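Tudor domain-containing protein 1 (Homo sapiens, PDB 5M9N) probably takes part in piRNA-guided silencing of transposons in the germ line, binding arginine-methylated partners, Piwi proteins among them, through its Tudor domains. Local coordinates at residues 29-34 against 52-57; 48-53 against 189-194; 63-68 against 118-123. One frame throughout, in Å; residues are numbered along the deposited sequence.

Contact 1. Residues 29-34 against 52-57; sequences LTLNVG and CQQLQS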
# COMPACT_ATOMS: atom_id res chain seq x y z
N LEU A 29 1.65 -10.05 4.72
CA LEU A 29 2.90 -10.07 5.45
C LEU A 29 2.60 -10.31 6.93
O LEU A 29 1.71 -9.70 7.51
CB LEU A 29 3.68 -8.77 5.25
CG LEU A 29 4.23 -8.60 3.84
CD1 LEU A 29 4.50 -7.14 3.54
CD2 LEU A 29 5.51 -9.41 3.63
N THR A 30 3.30 -11.29 7.49
CA THR A 30 3.32 -11.56 8.92
C THR A 30 4.19 -10.44 9.44
O THR A 30 5.37 -10.31 9.04
CB THR A 30 3.95 -12.93 9.25
OG1 THR A 30 3.13 -13.99 8.75
CG2 THR A 30 4.15 -13.12 10.78
N LEU A 31 3.58 -9.61 10.29
CA LEU A 31 4.25 -8.58 11.02
C LEU A 31 3.90 -8.83 12.47
O LEU A 31 2.76 -8.62 12.88
CB LEU A 31 3.79 -7.21 10.57
CG LEU A 31 4.84 -6.46 9.76
CD1 LEU A 31 5.27 -7.23 8.53
CD2 LEU A 31 4.30 -5.09 9.41
N ASN A 32 4.84 -9.40 13.20
CA ASN A 32 4.66 -9.63 14.63
C ASN A 32 4.96 -8.36 15.41
O ASN A 32 5.80 -7.53 14.97
CB ASN A 32 5.55 -10.78 15.09
CG ASN A 32 5.20 -12.10 14.41
OD1 ASN A 32 6.08 -12.80 13.92
ND2 ASN A 32 3.92 -12.43 14.35
N VAL A 33 4.29 -8.20 16.56
CA VAL A 33 4.59 -7.10 17.45
C VAL A 33 6.10 -7.22 17.80
O VAL A 33 6.62 -8.31 17.98
CB VAL A 33 3.74 -7.09 18.77
CG1 VAL A 33 4.16 -5.94 19.66
CG2 VAL A 33 2.23 -7.00 18.48
N GLY A 34 6.80 -6.10 17.85
CA GLY A 34 8.24 -6.13 18.07
C GLY A 34 9.08 -6.31 16.82
O GLY A 34 10.26 -6.04 16.87
N CYS A 52 3.62 1.36 4.19
CA CYS A 52 5.08 1.18 4.14
C CYS A 52 5.29 -0.04 3.27
O CYS A 52 4.41 -0.90 3.15
CB CYS A 52 5.62 0.92 5.57
SG CYS A 52 5.50 2.38 6.59
N GLN A 53 6.46 -0.10 2.65
CA GLN A 53 6.95 -1.32 2.07
C GLN A 53 8.33 -1.64 2.69
O GLN A 53 9.07 -0.74 3.05
CB GLN A 53 7.17 -1.14 0.57
CG GLN A 53 5.99 -0.72 -0.27
CD GLN A 53 6.40 -0.27 -1.65
OE1 GLN A 53 7.32 0.53 -1.81
NE2 GLN A 53 5.75 -0.81 -2.68
N GLN A 54 8.62 -2.93 2.74
CA GLN A 54 9.86 -3.45 3.18
C GLN A 54 10.86 -3.17 2.09
O GLN A 54 10.62 -3.46 0.92
CB GLN A 54 9.74 -4.93 3.44
CG GLN A 54 8.75 -5.26 4.54
CD GLN A 54 8.52 -6.74 4.69
OE1 GLN A 54 8.79 -7.52 3.78
NE2 GLN A 54 8.01 -7.15 5.84
N LEU A 55 11.99 -2.61 2.45
CA LEU A 55 13.01 -2.31 1.45
C LEU A 55 13.39 -3.59 0.69
O LEU A 55 13.55 -3.56 -0.53
CB LEU A 55 14.20 -1.63 2.10
CG LEU A 55 15.37 -1.27 1.19
CD1 LEU A 55 14.97 -0.55 -0.10
CD2 LEU A 55 16.37 -0.47 2.00
N GLN A 56 13.42 -4.73 1.36
CA GLN A 56 13.83 -5.99 0.71
C GLN A 56 12.86 -6.49 -0.39
O GLN A 56 13.15 -7.50 -1.03
CB GLN A 56 14.11 -7.10 1.76
CG GLN A 56 15.53 -7.13 2.33
CD GLN A 56 15.65 -6.55 3.73
OE1 GLN A 56 15.52 -5.35 3.90
NE2 GLN A 56 15.93 -7.41 4.74
N SER A 57 11.76 -5.75 -0.61
CA SER A 57 10.75 -5.98 -1.65
C SER A 57 11.04 -5.52 -3.07
O SER A 57 10.26 -5.86 -3.99
CB SER A 57 9.41 -5.25 -1.25
OG SER A 57 9.41 -3.83 -1.56

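Contact 2. Residues 48-53 against 189-194; sequences EDFFCQ and SLVELI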
# COMPACT_ATOMS: atom_id res chain seq x y z
N GLU A 48 -2.53 8.59 10.67
CA GLU A 48 -3.28 7.39 11.04
C GLU A 48 -3.65 6.54 9.84
O GLU A 48 -4.38 5.59 10.00
CB GLU A 48 -4.56 7.82 11.83
CG GLU A 48 -4.27 8.16 13.29
CD GLU A 48 -5.06 9.33 13.84
OE1 GLU A 48 -5.96 9.86 13.14
OE2 GLU A 48 -4.79 9.76 14.98
N ASP A 49 -3.22 6.90 8.64
CA ASP A 49 -3.56 6.16 7.44
C ASP A 49 -2.46 6.27 6.39
O ASP A 49 -2.40 7.22 5.65
CB ASP A 49 -4.95 6.65 6.92
CG ASP A 49 -5.46 5.88 5.77
OD1 ASP A 49 -4.91 4.84 5.34
OD2 ASP A 49 -6.47 6.33 5.20
N PHE A 50 -1.52 5.32 6.41
CA PHE A 50 -0.37 5.36 5.52
C PHE A 50 0.13 3.95 5.28
O PHE A 50 -0.35 3.03 5.91
CB PHE A 50 0.70 6.33 6.01
CG PHE A 50 1.46 5.88 7.24
CD1 PHE A 50 1.00 6.18 8.51
CD2 PHE A 50 2.66 5.21 7.12
CE1 PHE A 50 1.67 5.78 9.66
CE2 PHE A 50 3.34 4.80 8.24
CZ PHE A 50 2.87 5.10 9.51
N PHE A 51 1.10 3.80 4.35
CA PHE A 51 1.55 2.51 3.86
C PHE A 51 3.05 2.47 3.77
O PHE A 51 3.62 3.40 3.25
CB PHE A 51 1.04 2.24 2.47
CG PHE A 51 -0.43 2.03 2.44
CD1 PHE A 51 -1.26 3.08 2.27
CD2 PHE A 51 -0.93 0.79 2.62
CE1 PHE A 51 -2.65 2.88 2.24
CE2 PHE A 51 -2.30 0.56 2.57
CZ PHE A 51 -3.16 1.60 2.36
N CYS A 52 3.62 1.36 4.19
CA CYS A 52 5.08 1.18 4.14
C CYS A 52 5.29 -0.04 3.27
O CYS A 52 4.41 -0.90 3.15
CB CYS A 52 5.62 0.92 5.57
SG CYS A 52 5.50 2.38 6.59
N GLN A 53 6.46 -0.10 2.65
CA GLN A 53 6.95 -1.32 2.07
C GLN A 53 8.33 -1.64 2.69
O GLN A 53 9.07 -0.74 3.05
CB GLN A 53 7.17 -1.14 0.57
CG GLN A 53 5.99 -0.72 -0.27
CD GLN A 53 6.40 -0.27 -1.65
OE1 GLN A 53 7.32 0.53 -1.81
NE2 GLN A 53 5.75 -0.81 -2.68
N SER A 189 -1.26 -2.14 11.17
CA SER A 189 -0.24 -2.13 12.21
C SER A 189 -0.02 -0.75 12.81
O SER A 189 0.12 0.21 12.10
CB SER A 189 1.07 -2.62 11.65
OG SER A 189 0.94 -3.89 11.11
N LEU A 190 0.04 -0.69 14.14
CA LEU A 190 0.45 0.49 14.85
C LEU A 190 1.98 0.45 14.87
O LEU A 190 2.54 -0.53 15.30
CB LEU A 190 -0.07 0.44 16.29
CG LEU A 190 0.04 1.73 17.10
CD1 LEU A 190 -0.83 2.86 16.59
CD2 LEU A 190 -0.27 1.47 18.58
N VAL A 191 2.63 1.50 14.44
CA VAL A 191 4.11 1.47 14.27
C VAL A 191 4.77 2.74 14.79
O VAL A 191 4.11 3.79 14.91
CB VAL A 191 4.54 1.31 12.77
CG1 VAL A 191 4.14 -0.04 12.20
CG2 VAL A 191 4.06 2.47 11.94
N GLU A 192 6.06 2.64 15.11
CA GLU A 192 6.91 3.81 15.25
C GLU A 192 7.71 3.90 13.99
O GLU A 192 8.08 2.87 13.42
CB GLU A 192 7.87 3.67 16.42
CG GLU A 192 7.31 4.05 17.76
CD GLU A 192 8.19 3.59 18.89
OE1 GLU A 192 9.33 3.17 18.63
OE2 GLU A 192 7.75 3.63 20.05
N LEU A 193 7.99 5.12 13.55
CA LEU A 193 8.84 5.38 12.39
C LEU A 193 10.08 6.10 12.89
O LEU A 193 9.97 7.18 13.44
CB LEU A 193 8.15 6.28 11.41
CG LEU A 193 6.86 5.77 10.72
CD1 LEU A 193 6.42 6.81 9.72
CD2 LEU A 193 7.11 4.43 10.08
N ILE A 194 11.26 5.51 12.65
CA ILE A 194 12.50 6.01 13.25
C ILE A 194 13.54 6.14 12.16
O ILE A 194 13.87 5.18 11.49
CB ILE A 194 13.01 5.06 14.35
CG1 ILE A 194 11.93 4.87 15.44
CG2 ILE A 194 14.27 5.60 15.01
CD1 ILE A 194 12.07 3.58 16.21

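Contact 3. Residues 63-68 against 118-123; sequences ELQASL and VDYGNF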
# COMPACT_ATOMS: atom_id res chain seq x y z
N GLU A 63 10.04 -8.32 -10.04
CA GLU A 63 9.80 -9.66 -10.58
C GLU A 63 8.29 -9.92 -10.81
O GLU A 63 7.88 -10.42 -11.87
CB GLU A 63 10.41 -10.70 -9.63
CG GLU A 63 9.80 -12.09 -9.65
CD GLU A 63 10.76 -13.18 -9.20
OE1 GLU A 63 11.83 -12.88 -8.59
OE2 GLU A 63 10.43 -14.36 -9.48
N LEU A 64 7.50 -9.56 -9.82
CA LEU A 64 6.02 -9.69 -9.93
C LEU A 64 5.51 -8.90 -11.09
O LEU A 64 4.75 -9.38 -11.91
CB LEU A 64 5.38 -9.21 -8.64
CG LEU A 64 3.86 -9.19 -8.59
CD1 LEU A 64 3.28 -10.56 -8.87
CD2 LEU A 64 3.44 -8.70 -7.22
N GLN A 65 5.91 -7.65 -11.14
CA GLN A 65 5.55 -6.74 -12.22
C GLN A 65 5.95 -7.26 -13.60
O GLN A 65 5.21 -7.07 -14.55
CB GLN A 65 6.18 -5.37 -11.98
CG GLN A 65 5.75 -4.71 -10.65
CD GLN A 65 4.27 -4.39 -10.66
OE1 GLN A 65 3.83 -3.68 -11.56
NE2 GLN A 65 3.49 -4.94 -9.70
N ALA A 66 7.11 -7.93 -13.71
CA ALA A 66 7.46 -8.56 -14.99
C ALA A 66 6.50 -9.71 -15.31
O ALA A 66 6.08 -9.86 -16.46
CB ALA A 66 8.90 -9.07 -14.94
N SER A 67 6.17 -10.52 -14.31
CA SER A 67 5.26 -11.63 -14.53
C SER A 67 3.87 -11.15 -14.90
O SER A 67 3.18 -11.74 -15.74
CB SER A 67 5.14 -12.47 -13.29
OG SER A 67 6.38 -12.98 -12.96
N LEU A 68 3.46 -10.06 -14.26
CA LEU A 68 2.11 -9.50 -14.50
C LEU A 68 1.99 -8.99 -15.95
O LEU A 68 0.97 -9.14 -16.58
CB LEU A 68 1.83 -8.38 -13.49
CG LEU A 68 1.23 -8.81 -12.16
CD1 LEU A 68 1.33 -7.69 -11.12
CD2 LEU A 68 -0.23 -9.25 -12.33
N VAL A 118 -2.57 -2.86 -4.26
CA VAL A 118 -2.35 -3.54 -2.99
C VAL A 118 -0.84 -3.69 -2.61
O VAL A 118 -0.47 -4.02 -1.49
CB VAL A 118 -2.96 -4.93 -2.96
CG1 VAL A 118 -4.46 -4.83 -2.97
CG2 VAL A 118 -2.43 -5.83 -4.08
N ASP A 119 -0.01 -3.46 -3.54
CA ASP A 119 1.46 -3.53 -3.27
C ASP A 119 2.10 -2.19 -3.04
O ASP A 119 3.36 -2.12 -2.70
CB ASP A 119 2.07 -4.25 -4.43
CG ASP A 119 1.71 -5.68 -4.46
OD1 ASP A 119 1.77 -6.38 -3.39
OD2 ASP A 119 1.44 -6.12 -5.59
N TYR A 120 1.31 -1.11 -3.15
CA TYR A 120 1.84 0.25 -3.15
C TYR A 120 1.07 1.16 -2.25
O TYR A 120 1.67 2.05 -1.65
CB TYR A 120 1.97 0.88 -4.57
CG TYR A 120 3.00 0.22 -5.38
CD1 TYR A 120 2.72 -0.97 -6.04
CD2 TYR A 120 4.30 0.73 -5.45
CE1 TYR A 120 3.66 -1.64 -6.74
CE2 TYR A 120 5.30 0.04 -6.15
CZ TYR A 120 4.96 -1.13 -6.80
OH TYR A 120 5.85 -1.90 -7.48
N GLY A 121 -0.26 1.04 -2.21
CA GLY A 121 -1.06 1.81 -1.33
C GLY A 121 -1.83 2.97 -1.90
O GLY A 121 -2.73 3.53 -1.21
N ASN A 122 -1.55 3.30 -3.14
CA ASN A 122 -2.29 4.33 -3.83
C ASN A 122 -3.56 3.71 -4.46
O ASN A 122 -3.82 2.50 -4.34
CB ASN A 122 -1.37 5.06 -4.85
CG ASN A 122 -0.90 4.16 -5.95
OD1 ASN A 122 -0.44 3.06 -5.72
ND2 ASN A 122 -1.13 4.57 -7.16
N PHE A 123 -4.35 4.57 -5.06
CA PHE A 123 -5.65 4.23 -5.62
C PHE A 123 -5.96 5.14 -6.81
O PHE A 123 -5.38 6.18 -6.97
CB PHE A 123 -6.71 4.29 -4.52
CG PHE A 123 -7.05 5.69 -4.09
CD1 PHE A 123 -7.90 6.50 -4.87
CD2 PHE A 123 -6.50 6.21 -2.92
CE1 PHE A 123 -8.14 7.80 -4.53
CE2 PHE A 123 -6.77 7.53 -2.55
CZ PHE A 123 -7.62 8.31 -3.34

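Contact 1. Residues 29-34 against 52-57
Leu29 and Leu31 bring their methyl groups against the terminal amide of Gln54, and these are the touches between the two segments. Leu29 comes from the direction opposite to Gln54 and sets CD2 well out of the amide plane, 3.8 Å from Gln54 OE1. The same methyl is about equally near the nitrogen, Leu29 CD2 being 4.0 Å from Gln54 NE2. Leu31 instead runs past the glutamine in the opposite sense, with Leu31 CD1 resting 3.8 Å from Gln54 NE2. Both methyls lie on one side of the amide plane, that of Leu31 lower and nearer the NE2 end. No hydrogen bond crosses between the segments, so the join is a matter of shape: leucine supplies branched, compact ends, while the CH2 groups of glutamine pack against apolar neighbours and its uncharged amide suits a partly exposed place.

Gln54 reaches this far because its chain is stretched beyond CG (chi2 174°). Its backbone is steadied from behind, where the strand ends and the chain turns toward helix 58-73. Ser57 OG donates to Gln54 O at 2.8 Å, nearly in line with the carbonyl bond, and Ser57 N donates to the same oxygen at 3.0 Å. A serine suits this turn because its short hydroxyl can fold back on the carbonyl beside its own amide. Further out, Ile146 lies against Leu29, Leu31 and Gln54 alike, and Phe37 against Leu31 and Gln54. Segment 29-34 thus lays its leucines over one end of the staphylococcal-nuclease-like barrel, an OB fold, that distinguishes an extended Tudor domain, and continues the core there.

Contact 2. Residues 48-53 against 189-194
Phe50 meets Val191 and Leu193 in a purely apolar contact inside the closed five-stranded barrel of the nuclease-like, OB-fold half of this extended Tudor domain. Strands 49-54 and 189-195 are not hydrogen-bonded to each other; each is a neighbour of strand 146-150, and they face one another across the interior. Their short segments come no closer than 9.8 Å axis to axis and are turned by 74°, as expected for walls of a small, strongly sheared barrel.

Side chains have to fill that gap. Phe50 carries much of the load: CG sits between the backbone N and the carbonyl carbon (chi1 72°), which swings the far end of the ring over to the other strand. Its tip atom, Phe50 CZ, lies 3.8 Å from Val191 CG2. Leu193 arrives from the opposite direction, and its CD1 stops 3.9 Å from Phe50 CZ. Both methyls meet the ring obliquely. A lighter touch joins Cys52 SG to Leu193 CD2 at 4.4 Å, a thiol being slim and apolar enough to sit in the core. The residue types divide the work: a long flat ring spans, a leucine extends to meet it, and a short beta-branched valine fills in close to its own strand.

The remaining walls close around them, with Cys148, Val41 and Ile44 against Phe50, and Val179 against Cys52 and Val191. Since all four touching residues are buried and no polar bond links the strands, cohesion here is nondirectional and rests on dispersion and the hydrophobic effect.

Contact 3. Residues 63-68 against 118-123
Leu64 holds CG trans to its backbone N (chi1 176°), while Asp119 turns CG beside its own N and opposite the carbonyl carbon (chi1 -70°); with these torsions the side chains approach from opposite directions across the gap between helix 58-73 and the loop after strand 112-117. Leu64 CD2 ends 3.6 Å from Asp119 OD2, a methyl against a carboxylate oxygen. A second touch lies one residue along on each side, where Gln65 CG comes within 4.2 Å of Tyr120 OH.

On the helix, leucine offers an apolar flank to the loop, and Gln65 gives a flexible chain where burial is only partial. The helical turn itself is reinforced at Glu63 O, which accepts from Ser67 N at 3.0 Å and from Ser67 OG at 3.2 Å, the two donors approaching opposite faces of the carbonyl plane.

The loop is set by polar bonds elsewhere. Both carboxylate oxygens of Asp119 have polar partners outside the segments; OD1 forms a salt bridge with Arg101 and accepts from the backbone N of Gln144, so an aspartate, short and charged, suits this buried bend. Tyr120 meets the ring of Tyr100 at nearly a right angle. Tyr120 and Asn122 both pack on the modified side chain of the bound peptide; for Tyr120 this is consistent with a wall of the aromatic cage that reads dimethylarginine, with Asn122 beside it.

No hydrogen bond or salt bridge joins the two segments. The methyl of Leu64 covers part of a carboxylate whose charge is balanced by Arg101, and that low-polarity neighbour would tend to strengthen the ion pair while the helix packs beside the peptide-binding loop.

Overall arrangement
Contacts 1 and 2 belong to the nuclease-like barrel and share Cys52 and Gln53 of strand 49-54; their centres are 10 Å apart, contact 1 at one end of the barrel and contact 2 in its interior, and Leu31 CD2 lies 4.0 Å from Ser189 OG. Contact 3, centred about 16 Å from contact 1 and 19 Å from contact 2, packs helix 58-73, which follows strand 49-54 and links the two halves, on the Tudor loop. The two halves also meet directly: Gln53 NE2 is 2.7 Å from Asp119 O, a probable hydrogen bond, and Phe51 CE1 packs 3.5 Å from Gly121 O. The loop that touches the peptide's modified side chain is thus in contact with the barrel.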